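Local coordinates for GMP reductase (Trypanosoma brucei brucei, PDB 6JIG), which probably catalyses the irreversible NADPH-dependent deamination of GMP to IMP, helping to keep adenine and guanine nucleotides in balance, at residues N53-C58 against I397-A402; I72-R77 against V255-I260; G379-P384 against K437-P442. The protein carries 1 engineered substitution. One frame throughout, in Å; residues are numbered along the deposited sequence.

From the N terminus the chain leaves barrel strand 49-51, and residues 53-58, the first half of contact 1, follow at once. Strand 72-75 then opens contact 2, which closes at strand 255-259 after an excursion that includes the two CBS motifs; contact 2 is thus nested inside the long loop of contact 1. Residues 379-384 open contact 3 before contact 1 closes at 397-402, and contact 3 closes only at 437-442, so these two cross. Contact 2 joins barrel strands, contact 1 ties the loop after the first strand to the end of strand 393-399, and contact 3 joins the loop after the eighth strand to the start of helix 440-457. Asn53 hydrogen-bonds Asp259, and Pro384 packs on Val57.

Contact 1: residues N53-C58 against I397-A402; sequences NMDTVC and IIRGMA. With 5GP (guanosine-5'-monophosphate), chain B.
Asp55 and Arg399 form the salt bridge that dominates the polar side of this contact. The guanidinium reaches the carboxylate side-on, with Arg399 NH2 2.8 Å from Asp55 OD2 and its NE 3.2 Å from Asp55 OD1. Asp55 OD2 lies in the guanidinium plane, yet the two flat groups are turned 51° apart, so NH2 meets OD2 from above the carboxylate. Arg399 can reach across because its chain is extended from CG to NE. Beside it, Thr56 CG2 reaches the aliphatic part of Arg399, and Thr56 CB touches the backbone O of Ile397. A bridging water adds a second polar link: it donates to Asp55 OD1 and to the backbone O of Arg399 while accepting from Thr56 OG1.

The setting is the TIM barrel of the IMPDH/GMPR family. Residues 53-58 form the loop after the first barrel strand, 49-51, and residues 397-402 run from the end of strand 393-399 into the nucleotide pocket.

Sulfur and apolar contacts form a second group. The Met401 chain, bent at chi2 (-69°) and chi3, brings SD within 3.5 Å of the Asp55 backbone N, which makes a weak hydrogen bond to it. Met54 CG approaches Met401 CG at 4.1 Å, and the Met54 methyl CE packs on Ile398 CG1 at 4.0 Å.

The purine edge of GMP is read by backbone alone here. Met401 N donates to N7 of GMP at 3.1 Å. Ala402 N donates to O6 of GMP at 2.7 Å. Met54 SD faces the ribose, 3.9 Å from C5' of GMP.

Contact 2: residues I72-R77 against V255-I260; sequences IGILHR and VLVVDI
Ile74 and Val257 face each other with CA atoms 7.7 Å apart, on segments whose directions differ by 53°. Strands 72-75 and 255-259 are not neighbours in the eight-stranded parallel barrel: strand 232-235 lies between them, so they meet through side chains in the interior of the TIM barrel.

The apolar core of the contact is one valine methyl set against one isoleucine. Val257 CG2 lies 3.8 Å from Ile74 CG2 and 3.9 Å from Ile74 CD1, thus touching both branches, and the two side chains cross at about a right angle. With chi1 at -53°, Ile74 sends CG2 opposite its backbone N and swings CG1 round beside it. Val255 CG2 extends the patch more loosely, 4.4 Å from Ile74 CD1.

Toward the C-terminal end of the strands, Arg77 stretches over to the backbone of Asp259, where Arg77 NH2 makes a weak, bent hydrogen bond to Asp259 O at 3.0 Å. The Asp259 carboxylate is engaged by Asn53 and by a salt bridge to Lys309, and its OD1 stays 6.1 Å from Arg77 NH2. Arg77 therefore acts on Asp259 mainly through the carbonyl, with charge attraction at most a longer-range contribution, within a stretch predicted to bind NAD(+), to which Asp259 and Ile260 belong.

Contact 3: residues G379-P384 against K437-P442; sequences GTDEAP and KGPVGP
Glu382 and Val440 provide the side-chain hydrogen bond of this contact: Val440 N donates to Glu382 OE1 at 2.8 Å, meeting the carboxylate on its syn side but 31° out of its plane. The Glu382 chain, bent at chi2 (85°), brings the carboxylate back to the start of helix 440-457, where Glu382 OE1 also rests 3.5 Å from Val440 CB. A water donates to OE2 and accepts from Gly441 N, so the two carboxylate oxygens serve successive N-H groups of the helix start, one directly and one through solvent. A negative charge here would probably be favoured by the helix dipole.

Two backbone bonds join the segments directly, Lys437 N to Gly379 O at 2.8 Å and Asp381 N to Gly438 O at 2.7 Å. The Asp381 carboxylate runs alongside the Pro439 ring, with Asp381 OD2 3.6 Å from Pro439 CD. Thr380 packs CG2 against Lys437 CB at 3.8 Å; its OG1 also touches Val440 CB, although its hydrogen bond goes to Leu377 O.

Farther out, other polar groups hold both segments. Lys437 NZ takes Ala378 O and Asn375 O; since Asn375 N in turn binds GMP, the lysine lies in the second shell of the nucleotide site. Lys396 NZ bonds to the carbonyls of Thr380 and Ala383; Thr380 O also accepts from Ala383 N.

The contact thus joins the loop between strands 370-373 and 388-390 to the turn linking strand 431-435 with helix 440-457. Met62 and Ala65 of helix 60-68 pack on Val440, and Ile443 of helix 440-457 touches Thr380 and Lys437.

Contact 1: residues N53-C58 against I397-A402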
ATOM      1  N   ASN A  53     -29.186 -22.446   2.013  1.00 34.00           N
ATOM      2  CA  ASN A  53     -29.862 -22.499   0.709  1.00 35.24           C
ATOM      3  C   ASN A  53     -29.463 -21.275  -0.122  1.00 37.24           C
ATOM      4  O   ASN A  53     -30.248 -20.359  -0.370  1.00 39.20           O
ATOM      5  CB  ASN A  53     -31.372 -22.577   0.885  1.00 33.57           C
ATOM      6  CG  ASN A  53     -31.913 -21.538   1.867  1.00 40.56           C
ATOM      7  OD1 ASN A  53     -31.407 -21.396   2.987  1.00 37.70           O
ATOM      8  ND2 ASN A  53     -32.945 -20.808   1.449  1.00 40.48           N
ATOM      9  N   MET A  54     -28.206 -21.279  -0.547  1.00 37.05           N
ATOM     10  CA  MET A  54     -27.646 -20.308  -1.472  1.00 39.66           C
ATOM     11  C   MET A  54     -27.127 -21.048  -2.692  1.00 40.76           C
ATOM     12  O   MET A  54     -26.622 -22.168  -2.572  1.00 39.20           O
ATOM     13  CB  MET A  54     -26.509 -19.520  -0.816  1.00 39.64           C
ATOM     14  CG  MET A  54     -26.998 -18.625   0.300  1.00 41.93           C
ATOM     15  SD  MET A  54     -25.608 -17.923   1.208  1.00 42.08           S
ATOM     16  CE  MET A  54     -24.801 -17.040  -0.136  1.00 43.96           C
ATOM     17  N   ASP A  55     -27.241 -20.423  -3.866  1.00 41.58           N
ATOM     18  CA  ASP A  55     -26.823 -21.137  -5.062  1.00 40.67           C
ATOM     19  C   ASP A  55     -25.314 -21.185  -5.223  1.00 44.31           C
ATOM     20  O   ASP A  55     -24.844 -21.788  -6.191  1.00 40.61           O
ATOM     21  CB  ASP A  55     -27.504 -20.564  -6.314  1.00 44.15           C
ATOM     22  CG  ASP A  55     -27.079 -19.131  -6.663  1.00 49.05           C
ATOM     23  OD1 ASP A  55     -26.282 -18.510  -5.929  1.00 43.56           O
ATOM     24  OD2 ASP A  55     -27.565 -18.640  -7.712  1.00 46.95           O
ATOM     25  N   THR A  56     -24.546 -20.619  -4.288  1.00 40.13           N
ATOM     26  CA  THR A  56     -23.106 -20.826  -4.235  1.00 40.91           C
ATOM     27  C   THR A  56     -22.687 -21.695  -3.052  1.00 44.03           C
ATOM     28  O   THR A  56     -21.488 -21.846  -2.797  1.00 43.69           O
ATOM     29  CB  THR A  56     -22.371 -19.481  -4.178  1.00 47.21           C
ATOM     30  OG1 THR A  56     -22.852 -18.721  -3.065  1.00 47.72           O
ATOM     31  CG2 THR A  56     -22.607 -18.685  -5.453  1.00 45.35           C
ATOM     32  N   VAL A  57     -23.637 -22.277  -2.325  1.00 41.38           N
ATOM     33  CA  VAL A  57     -23.291 -23.075  -1.152  1.00 40.13           C
ATOM     34  C   VAL A  57     -23.841 -24.495  -1.259  1.00 40.11           C
ATOM     35  O   VAL A  57     -23.082 -25.466  -1.165  1.00 42.47           O
ATOM     36  CB  VAL A  57     -23.773 -22.392   0.147  1.00 38.94           C
ATOM     37  CG1 VAL A  57     -23.525 -23.302   1.326  1.00 40.61           C
ATOM     38  CG2 VAL A  57     -23.050 -21.050   0.362  1.00 39.97           C
ATOM     39  N   CYS A  58     -25.150 -24.647  -1.466  1.00 39.66           N
ATOM     40  CA  CYS A  58     -25.777 -25.963  -1.293  1.00 39.21           C
ATOM     41  C   CYS A  58     -26.522 -26.434  -2.543  1.00 39.07           C
ATOM     42  O   CYS A  58     -27.673 -26.051  -2.778  1.00 39.25           O
ATOM     43  CB  CYS A  58     -26.718 -25.958  -0.091  1.00 38.00           C
ATOM     44  SG  CYS A  58     -27.319 -27.663   0.308  1.00 39.86           S
ATOM     45  N   ILE A 397     -16.892 -18.217  -6.323  1.00 62.04           N
ATOM     46  CA  ILE A 397     -17.853 -17.130  -6.172  1.00 63.18           C
ATOM     47  C   ILE A 397     -18.766 -17.410  -4.985  1.00 61.84           C
ATOM     48  O   ILE A 397     -19.198 -18.549  -4.763  1.00 57.72           O
ATOM     49  CB  ILE A 397     -18.668 -16.945  -7.466  1.00 63.47           C
ATOM     50  CG1 ILE A 397     -17.762 -16.500  -8.617  1.00 64.10           C
ATOM     51  CG2 ILE A 397     -19.799 -15.938  -7.259  1.00 60.76           C
ATOM     52  CD1 ILE A 397     -16.983 -15.237  -8.322  1.00 63.94           C
ATOM     53  N   ILE A 398     -19.047 -16.367  -4.204  1.00 59.30           N
ATOM     54  CA  ILE A 398     -20.163 -16.350  -3.265  1.00 57.85           C
ATOM     55  C   ILE A 398     -20.994 -15.110  -3.576  1.00 57.41           C
ATOM     56  O   ILE A 398     -20.442 -14.038  -3.854  1.00 54.45           O
ATOM     57  CB  ILE A 398     -19.692 -16.366  -1.792  1.00 59.78           C
ATOM     58  CG1 ILE A 398     -20.874 -16.616  -0.849  1.00 54.65           C
ATOM     59  CG2 ILE A 398     -18.931 -15.074  -1.424  1.00 60.64           C
ATOM     60  CD1 ILE A 398     -20.491 -16.586   0.617  1.00 47.75           C
ATOM     61  N   ARG A 399     -22.317 -15.262  -3.582  1.00 53.75           N
ATOM     62  CA  ARG A 399     -23.160 -14.152  -3.999  1.00 53.94           C
ATOM     63  C   ARG A 399     -24.491 -14.185  -3.262  1.00 54.09           C
ATOM     64  O   ARG A 399     -25.030 -15.253  -2.949  1.00 51.05           O
ATOM     65  CB  ARG A 399     -23.387 -14.165  -5.518  1.00 55.74           C
ATOM     66  CG  ARG A 399     -24.254 -15.304  -6.018  1.00 55.52           C
ATOM     67  CD  ARG A 399     -24.144 -15.422  -7.519  1.00 58.70           C
ATOM     68  NE  ARG A 399     -24.990 -16.487  -8.046  1.00 59.00           N
ATOM     69  CZ  ARG A 399     -24.934 -16.917  -9.301  1.00 63.51           C
ATOM     70  NH1 ARG A 399     -24.069 -16.365 -10.144  1.00 62.33           N
ATOM     71  NH2 ARG A 399     -25.736 -17.894  -9.712  1.00 57.97           N
ATOM     72  N   GLY A 400     -25.015 -12.990  -2.994  1.00 51.19           N
ATOM     73  CA  GLY A 400     -26.293 -12.884  -2.321  1.00 52.02           C
ATOM     74  C   GLY A 400     -27.439 -13.309  -3.217  1.00 55.82           C
ATOM     75  O   GLY A 400     -27.419 -13.109  -4.432  1.00 53.61           O
ATOM     76  N   MET A 401     -28.454 -13.915  -2.593  1.00 55.73           N
ATOM     77  CA  MET A 401     -29.650 -14.351  -3.305  1.00 56.13           C
ATOM     78  C   MET A 401     -30.599 -13.200  -3.627  1.00 59.21           C
ATOM     79  O   MET A 401     -31.548 -13.396  -4.394  1.00 57.82           O
ATOM     80  CB  MET A 401     -30.375 -15.427  -2.490  1.00 55.20           C
ATOM     81  CG  MET A 401     -29.535 -16.697  -2.279  1.00 52.15           C
ATOM     82  SD  MET A 401     -29.284 -17.643  -3.816  1.00 54.16           S
ATOM     83  CE  MET A 401     -30.736 -18.708  -3.784  1.00 49.38           C
ATOM     84  N   ALA A 402     -30.365 -12.009  -3.069  1.00 58.27           N
ATOM     85  CA  ALA A 402     -31.073 -10.800  -3.471  1.00 59.94           C
ATOM     86  C   ALA A 402     -30.206  -9.891  -4.338  1.00 60.15           C
ATOM     87  O   ALA A 402     -30.586  -8.743  -4.587  1.00 56.46           O
ATOM     88  CB  ALA A 402     -31.577 -10.039  -2.240  1.00 56.86           C
TER
HETATM   89  P   5GP B 601     -23.331 -16.084   5.921  1.00 39.22           P
HETATM   90  O1P 5GP B 601     -22.911 -14.868   6.730  1.00 38.83           O
HETATM   91  O2P 5GP B 601     -22.743 -16.115   4.525  1.00 39.72           O
HETATM   92  O3P 5GP B 601     -23.227 -17.392   6.666  1.00 38.41           O
HETATM   93  O5' 5GP B 601     -24.905 -15.853   5.790  1.00 39.27           O
HETATM   94  C5' 5GP B 601     -25.720 -16.585   4.886  1.00 38.25           C
HETATM   95  C4' 5GP B 601     -27.167 -16.150   4.997  1.00 37.98           C
HETATM   96  O4' 5GP B 601     -27.324 -14.838   4.407  1.00 40.93           O
HETATM   97  C3' 5GP B 601     -28.186 -16.994   4.242  1.00 38.54           C
HETATM   98  O3' 5GP B 601     -28.514 -18.208   4.907  1.00 36.04           O
HETATM   99  C2' 5GP B 601     -29.368 -16.025   4.065  1.00 40.55           C
HETATM  100  O2' 5GP B 601     -30.201 -15.980   5.216  1.00 41.32           O
HETATM  101  C1' 5GP B 601     -28.662 -14.669   3.979  1.00 40.90           C
HETATM  102  N9  5GP B 601     -28.638 -14.132   2.614  1.00 45.05           N
HETATM  103  C8  5GP B 601     -28.178 -14.733   1.506  1.00 46.66           C
HETATM  104  N7  5GP B 601     -28.322 -13.866   0.470  1.00 48.87           N
HETATM  105  C5  5GP B 601     -28.852 -12.721   0.965  1.00 49.64           C
HETATM  106  C6  5GP B 601     -29.208 -11.500   0.407  1.00 50.31           C
HETATM  107  O6  5GP B 601     -29.028 -11.308  -0.813  1.00 50.91           O
HETATM  108  N1  5GP B 601     -29.736 -10.546   1.190  1.00 47.19           N
HETATM  109  C2  5GP B 601     -29.927 -10.742   2.502  1.00 47.37           C
HETATM  110  N2  5GP B 601     -30.458  -9.760   3.266  1.00 45.84           N
HETATM  111  N3  5GP B 601     -29.579 -11.916   3.083  1.00 43.14           N
HETATM  112  C4  5GP B 601     -29.047 -12.900   2.321  1.00 44.07           C
HETATM  113  O   HOH W   1     -25.554 -17.727  -3.718  1.00 45.82           O

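Contact 2: residues I72-R77 against V255-I260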
ATOM      1  N   ILE A  72     -27.200 -31.150   7.881  1.00 34.90           N
ATOM      2  CA  ILE A  72     -28.151 -31.166   6.768  1.00 33.62           C
ATOM      3  C   ILE A  72     -27.857 -29.978   5.863  1.00 38.03           C
ATOM      4  O   ILE A  72     -27.289 -28.968   6.300  1.00 35.32           O
ATOM      5  CB  ILE A  72     -29.617 -31.151   7.279  1.00 33.97           C
ATOM      6  CG1 ILE A  72     -30.584 -31.674   6.205  1.00 33.32           C
ATOM      7  CG2 ILE A  72     -30.054 -29.737   7.739  1.00 33.95           C
ATOM      8  CD1 ILE A  72     -32.005 -31.846   6.699  1.00 36.70           C
ATOM      9  N   GLY A  73     -28.224 -30.106   4.588  1.00 33.70           N
ATOM     10  CA  GLY A  73     -28.213 -28.988   3.661  1.00 34.55           C
ATOM     11  C   GLY A  73     -29.633 -28.665   3.232  1.00 37.05           C
ATOM     12  O   GLY A  73     -30.491 -29.551   3.184  1.00 37.13           O
ATOM     13  N   ILE A  74     -29.883 -27.386   2.937  1.00 34.15           N
ATOM     14  CA  ILE A  74     -31.159 -26.926   2.389  1.00 35.04           C
ATOM     15  C   ILE A  74     -30.928 -26.556   0.926  1.00 39.23           C
ATOM     16  O   ILE A  74     -30.223 -25.583   0.621  1.00 35.37           O
ATOM     17  CB  ILE A  74     -31.736 -25.733   3.164  1.00 35.06           C
ATOM     18  CG1 ILE A  74     -31.836 -26.017   4.661  1.00 35.08           C
ATOM     19  CG2 ILE A  74     -33.107 -25.348   2.596  1.00 36.14           C
ATOM     20  CD1 ILE A  74     -32.651 -27.276   5.025  1.00 34.41           C
ATOM     21  N   LEU A  75     -31.531 -27.323   0.022  1.00 34.49           N
ATOM     22  CA  LEU A  75     -31.397 -27.072  -1.412  1.00 37.02           C
ATOM     23  C   LEU A  75     -32.054 -25.755  -1.810  1.00 35.73           C
ATOM     24  O   LEU A  75     -33.224 -25.509  -1.493  1.00 37.79           O
ATOM     25  CB  LEU A  75     -32.032 -28.217  -2.202  1.00 39.12           C
ATOM     26  CG  LEU A  75     -31.374 -29.583  -2.014  1.00 37.44           C
ATOM     27  CD1 LEU A  75     -32.204 -30.682  -2.709  1.00 38.18           C
ATOM     28  CD2 LEU A  75     -29.940 -29.592  -2.523  1.00 34.81           C
ATOM     29  N   HIS A  76     -31.314 -24.919  -2.539  1.00 35.35           N
ATOM     30  CA  HIS A  76     -31.818 -23.606  -2.899  1.00 36.02           C
ATOM     31  C   HIS A  76     -32.863 -23.724  -4.012  1.00 41.06           C
ATOM     32  O   HIS A  76     -32.947 -24.741  -4.715  1.00 41.04           O
ATOM     33  CB  HIS A  76     -30.665 -22.695  -3.327  1.00 40.97           C
ATOM     34  CG  HIS A  76     -30.120 -23.013  -4.681  1.00 39.82           C
ATOM     35  ND1 HIS A  76     -30.643 -22.469  -5.836  1.00 42.82           N
ATOM     36  CD2 HIS A  76     -29.098 -23.810  -5.068  1.00 39.34           C
ATOM     37  CE1 HIS A  76     -29.974 -22.931  -6.878  1.00 41.73           C
ATOM     38  NE2 HIS A  76     -29.033 -23.748  -6.440  1.00 39.46           N
ATOM     39  N   ARG A  77     -33.675 -22.672  -4.152  1.00 40.48           N
ATOM     40  CA  ARG A  77     -34.811 -22.654  -5.068  1.00 40.24           C
ATOM     41  C   ARG A  77     -34.587 -21.759  -6.282  1.00 41.92           C
ATOM     42  O   ARG A  77     -35.532 -21.498  -7.035  1.00 44.20           O
ATOM     43  CB  ARG A  77     -36.073 -22.212  -4.326  1.00 39.18           C
ATOM     44  CG  ARG A  77     -36.087 -20.715  -3.949  1.00 45.32           C
ATOM     45  CD  ARG A  77     -37.334 -20.354  -3.163  1.00 44.76           C
ATOM     46  NE  ARG A  77     -37.182 -19.105  -2.408  1.00 50.32           N
ATOM     47  CZ  ARG A  77     -37.735 -17.952  -2.766  1.00 50.68           C
ATOM     48  NH1 ARG A  77     -38.472 -17.886  -3.869  1.00 54.09           N
ATOM     49  NH2 ARG A  77     -37.560 -16.866  -2.021  1.00 49.45           N
ATOM     50  N   VAL A 255     -37.757 -31.875   4.958  1.00 38.44           N
ATOM     51  CA  VAL A 255     -38.343 -30.658   5.512  1.00 37.29           C
ATOM     52  C   VAL A 255     -38.434 -29.649   4.386  1.00 33.84           C
ATOM     53  O   VAL A 255     -37.669 -29.696   3.414  1.00 35.28           O
ATOM     54  CB  VAL A 255     -37.528 -30.040   6.684  1.00 37.14           C
ATOM     55  CG1 VAL A 255     -37.507 -30.948   7.883  1.00 41.06           C
ATOM     56  CG2 VAL A 255     -36.101 -29.721   6.247  1.00 39.30           C
ATOM     57  N   LEU A 256     -39.372 -28.728   4.518  1.00 35.50           N
ATOM     58  CA  LEU A 256     -39.456 -27.587   3.624  1.00 36.91           C
ATOM     59  C   LEU A 256     -39.094 -26.329   4.402  1.00 35.17           C
ATOM     60  O   LEU A 256     -39.409 -26.207   5.589  1.00 35.83           O
ATOM     61  CB  LEU A 256     -40.862 -27.428   3.046  1.00 33.55           C
ATOM     62  CG  LEU A 256     -41.337 -28.535   2.108  1.00 38.40           C
ATOM     63  CD1 LEU A 256     -42.791 -28.307   1.759  1.00 37.19           C
ATOM     64  CD2 LEU A 256     -40.473 -28.572   0.858  1.00 34.05           C
ATOM     65  N   VAL A 257     -38.450 -25.384   3.726  1.00 33.97           N
ATOM     66  CA  VAL A 257     -38.066 -24.118   4.348  1.00 33.85           C
ATOM     67  C   VAL A 257     -38.700 -22.989   3.548  1.00 31.72           C
ATOM     68  O   VAL A 257     -38.273 -22.707   2.422  1.00 37.32           O
ATOM     69  CB  VAL A 257     -36.544 -23.945   4.427  1.00 36.43           C
ATOM     70  CG1 VAL A 257     -36.199 -22.607   5.111  1.00 35.18           C
ATOM     71  CG2 VAL A 257     -35.894 -25.140   5.141  1.00 34.85           C
ATOM     72  N   VAL A 258     -39.707 -22.341   4.127  1.00 31.39           N
ATOM     73  CA  VAL A 258     -40.271 -21.117   3.566  1.00 36.17           C
ATOM     74  C   VAL A 258     -39.290 -19.995   3.858  1.00 37.88           C
ATOM     75  O   VAL A 258     -39.031 -19.690   5.024  1.00 38.11           O
ATOM     76  CB  VAL A 258     -41.643 -20.800   4.176  1.00 36.40           C
ATOM     77  CG1 VAL A 258     -42.160 -19.481   3.629  1.00 40.54           C
ATOM     78  CG2 VAL A 258     -42.607 -21.916   3.905  1.00 36.56           C
ATOM     79  N   ASP A 259     -38.754 -19.367   2.812  1.00 37.13           N
ATOM     80  CA  ASP A 259     -37.620 -18.462   2.996  1.00 41.37           C
ATOM     81  C   ASP A 259     -37.843 -17.198   2.184  1.00 39.93           C
ATOM     82  O   ASP A 259     -37.749 -17.221   0.953  1.00 39.98           O
ATOM     83  CB  ASP A 259     -36.303 -19.135   2.604  1.00 43.98           C
ATOM     84  CG  ASP A 259     -35.084 -18.364   3.113  1.00 46.41           C
ATOM     85  OD1 ASP A 259     -35.262 -17.247   3.645  1.00 50.55           O
ATOM     86  OD2 ASP A 259     -33.951 -18.856   2.979  1.00 46.34           O
ATOM     87  N   ILE A 260     -38.131 -16.095   2.879  1.00 39.51           N
ATOM     88  CA  ILE A 260     -38.159 -14.773   2.272  1.00 39.98           C
ATOM     89  C   ILE A 260     -37.489 -13.794   3.229  1.00 39.41           C
ATOM     90  O   ILE A 260     -37.370 -14.040   4.432  1.00 37.82           O
ATOM     91  CB  ILE A 260     -39.584 -14.293   1.926  1.00 40.63           C
ATOM     92  CG1 ILE A 260     -40.492 -14.313   3.150  1.00 38.60           C
ATOM     93  CG2 ILE A 260     -40.179 -15.126   0.782  1.00 48.74           C
ATOM     94  CD1 ILE A 260     -41.846 -13.671   2.828  1.00 46.29           C
TER

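Contact 3: residues G379-P384 against K437-P442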
ATOM      1  N   GLY A 379     -16.884 -22.001  -1.332  1.00 46.55           N
ATOM      2  CA  GLY A 379     -15.534 -22.281  -1.762  1.00 49.00           C
ATOM      3  C   GLY A 379     -14.996 -23.631  -1.354  1.00 50.95           C
ATOM      4  O   GLY A 379     -13.826 -23.926  -1.636  1.00 50.43           O
ATOM      5  N   THR A 380     -15.790 -24.457  -0.680  1.00 45.97           N
ATOM      6  CA  THR A 380     -15.344 -25.817  -0.464  1.00 47.00           C
ATOM      7  C   THR A 380     -15.534 -26.617  -1.749  1.00 48.52           C
ATOM      8  O   THR A 380     -16.220 -26.184  -2.683  1.00 49.14           O
ATOM      9  CB  THR A 380     -16.101 -26.459   0.698  1.00 43.89           C
ATOM     10  OG1 THR A 380     -17.506 -26.395   0.443  1.00 40.92           O
ATOM     11  CG2 THR A 380     -15.799 -25.706   2.007  1.00 44.37           C
ATOM     12  N   ASP A 381     -14.890 -27.786  -1.796  1.00 46.46           N
ATOM     13  CA  ASP A 381     -15.028 -28.681  -2.940  1.00 47.41           C
ATOM     14  C   ASP A 381     -16.493 -28.906  -3.290  1.00 49.76           C
ATOM     15  O   ASP A 381     -16.882 -28.845  -4.463  1.00 49.72           O
ATOM     16  CB  ASP A 381     -14.362 -30.025  -2.643  1.00 47.64           C
ATOM     17  CG  ASP A 381     -12.848 -29.954  -2.628  1.00 50.03           C
ATOM     18  OD1 ASP A 381     -12.273 -28.857  -2.789  1.00 51.78           O
ATOM     19  OD2 ASP A 381     -12.222 -31.015  -2.441  1.00 53.91           O
ATOM     20  N   GLU A 382     -17.322 -29.164  -2.276  1.00 46.07           N
ATOM     21  CA  GLU A 382     -18.707 -29.553  -2.501  1.00 44.81           C
ATOM     22  C   GLU A 382     -19.622 -28.378  -2.815  1.00 45.71           C
ATOM     23  O   GLU A 382     -20.738 -28.598  -3.297  1.00 47.98           O
ATOM     24  CB  GLU A 382     -19.239 -30.312  -1.279  1.00 44.04           C
ATOM     25  CG  GLU A 382     -18.595 -31.681  -1.075  1.00 42.56           C
ATOM     26  CD  GLU A 382     -17.288 -31.623  -0.303  1.00 46.58           C
ATOM     27  OE1 GLU A 382     -16.761 -30.505  -0.076  1.00 46.60           O
ATOM     28  OE2 GLU A 382     -16.779 -32.699   0.080  1.00 48.04           O
ATOM     29  N   ALA A 383     -19.197 -27.147  -2.547  1.00 43.15           N
ATOM     30  CA  ALA A 383     -20.001 -26.002  -2.928  1.00 43.15           C
ATOM     31  C   ALA A 383     -20.093 -25.926  -4.452  1.00 50.46           C
ATOM     32  O   ALA A 383     -19.170 -26.342  -5.157  1.00 53.00           O
ATOM     33  CB  ALA A 383     -19.405 -24.710  -2.376  1.00 44.67           C
ATOM     34  N   PRO A 384     -21.203 -25.424  -4.983  1.00 45.63           N
ATOM     35  CA  PRO A 384     -21.341 -25.317  -6.440  1.00 50.67           C
ATOM     36  C   PRO A 384     -20.359 -24.304  -7.009  1.00 57.47           C
ATOM     37  O   PRO A 384     -19.778 -23.482  -6.298  1.00 58.25           O
ATOM     38  CB  PRO A 384     -22.785 -24.847  -6.638  1.00 48.42           C
ATOM     39  CG  PRO A 384     -23.466 -25.064  -5.334  1.00 45.34           C
ATOM     40  CD  PRO A 384     -22.413 -24.979  -4.278  1.00 42.80           C
ATOM     41  N   LYS A 437     -11.446 -23.725  -0.200  1.00 56.48           N
ATOM     42  CA  LYS A 437     -11.215 -24.213   1.152  1.00 52.82           C
ATOM     43  C   LYS A 437     -10.916 -25.709   1.239  1.00 49.91           C
ATOM     44  O   LYS A 437     -10.566 -26.181   2.324  1.00 47.87           O
ATOM     45  CB  LYS A 437     -12.426 -23.899   2.043  1.00 51.61           C
ATOM     46  CG  LYS A 437     -12.822 -22.425   2.153  1.00 52.08           C
ATOM     47  CD  LYS A 437     -13.934 -22.268   3.204  1.00 51.72           C
ATOM     48  CE  LYS A 437     -14.198 -20.810   3.571  1.00 51.54           C
ATOM     49  NZ  LYS A 437     -14.821 -20.084   2.450  1.00 47.64           N
ATOM     50  N   GLY A 438     -11.046 -26.461   0.147  1.00 50.77           N
ATOM     51  CA  GLY A 438     -10.897 -27.900   0.197  1.00 49.33           C
ATOM     52  C   GLY A 438     -12.214 -28.589   0.498  1.00 45.94           C
ATOM     53  O   GLY A 438     -13.280 -27.979   0.416  1.00 46.93           O
ATOM     54  N   PRO A 439     -12.171 -29.876   0.849  1.00 48.00           N
ATOM     55  CA  PRO A 439     -13.416 -30.592   1.153  1.00 46.29           C
ATOM     56  C   PRO A 439     -14.090 -30.044   2.404  1.00 43.11           C
ATOM     57  O   PRO A 439     -13.430 -29.600   3.349  1.00 45.55           O
ATOM     58  CB  PRO A 439     -12.955 -32.039   1.358  1.00 47.35           C
ATOM     59  CG  PRO A 439     -11.507 -31.928   1.711  1.00 52.48           C
ATOM     60  CD  PRO A 439     -10.992 -30.751   0.943  1.00 49.21           C
ATOM     61  N   VAL A 440     -15.428 -30.094   2.401  1.00 41.47           N
ATOM     62  CA  VAL A 440     -16.210 -29.468   3.468  1.00 42.33           C
ATOM     63  C   VAL A 440     -16.167 -30.295   4.753  1.00 42.87           C
ATOM     64  O   VAL A 440     -16.332 -29.749   5.849  1.00 41.86           O
ATOM     65  CB  VAL A 440     -17.664 -29.232   3.008  1.00 41.15           C
ATOM     66  CG1 VAL A 440     -18.442 -30.517   3.024  1.00 39.19           C
ATOM     67  CG2 VAL A 440     -18.360 -28.208   3.901  1.00 39.81           C
ATOM     68  N   GLY A 441     -15.942 -31.603   4.650  1.00 40.05           N
ATOM     69  CA  GLY A 441     -15.923 -32.484   5.801  1.00 43.76           C
ATOM     70  C   GLY A 441     -14.995 -32.058   6.928  1.00 43.32           C
ATOM     71  O   GLY A 441     -15.425 -31.864   8.071  1.00 43.05           O
ATOM     72  N   PRO A 442     -13.700 -31.918   6.636  1.00 45.60           N
ATOM     73  CA  PRO A 442     -12.767 -31.477   7.691  1.00 45.63           C
ATOM     74  C   PRO A 442     -13.120 -30.116   8.269  1.00 43.53           C
ATOM     75  O   PRO A 442     -12.886 -29.874   9.461  1.00 41.84           O
ATOM     76  CB  PRO A 442     -11.407 -31.446   6.978  1.00 44.78           C
ATOM     77  CG  PRO A 442     -11.561 -32.365   5.803  1.00 47.53           C
ATOM     78  CD  PRO A 442     -13.005 -32.255   5.378  1.00 46.74           C
TER
HETATM   79  O   HOH W   2     -16.054 -33.418   2.328  1.00 45.61           O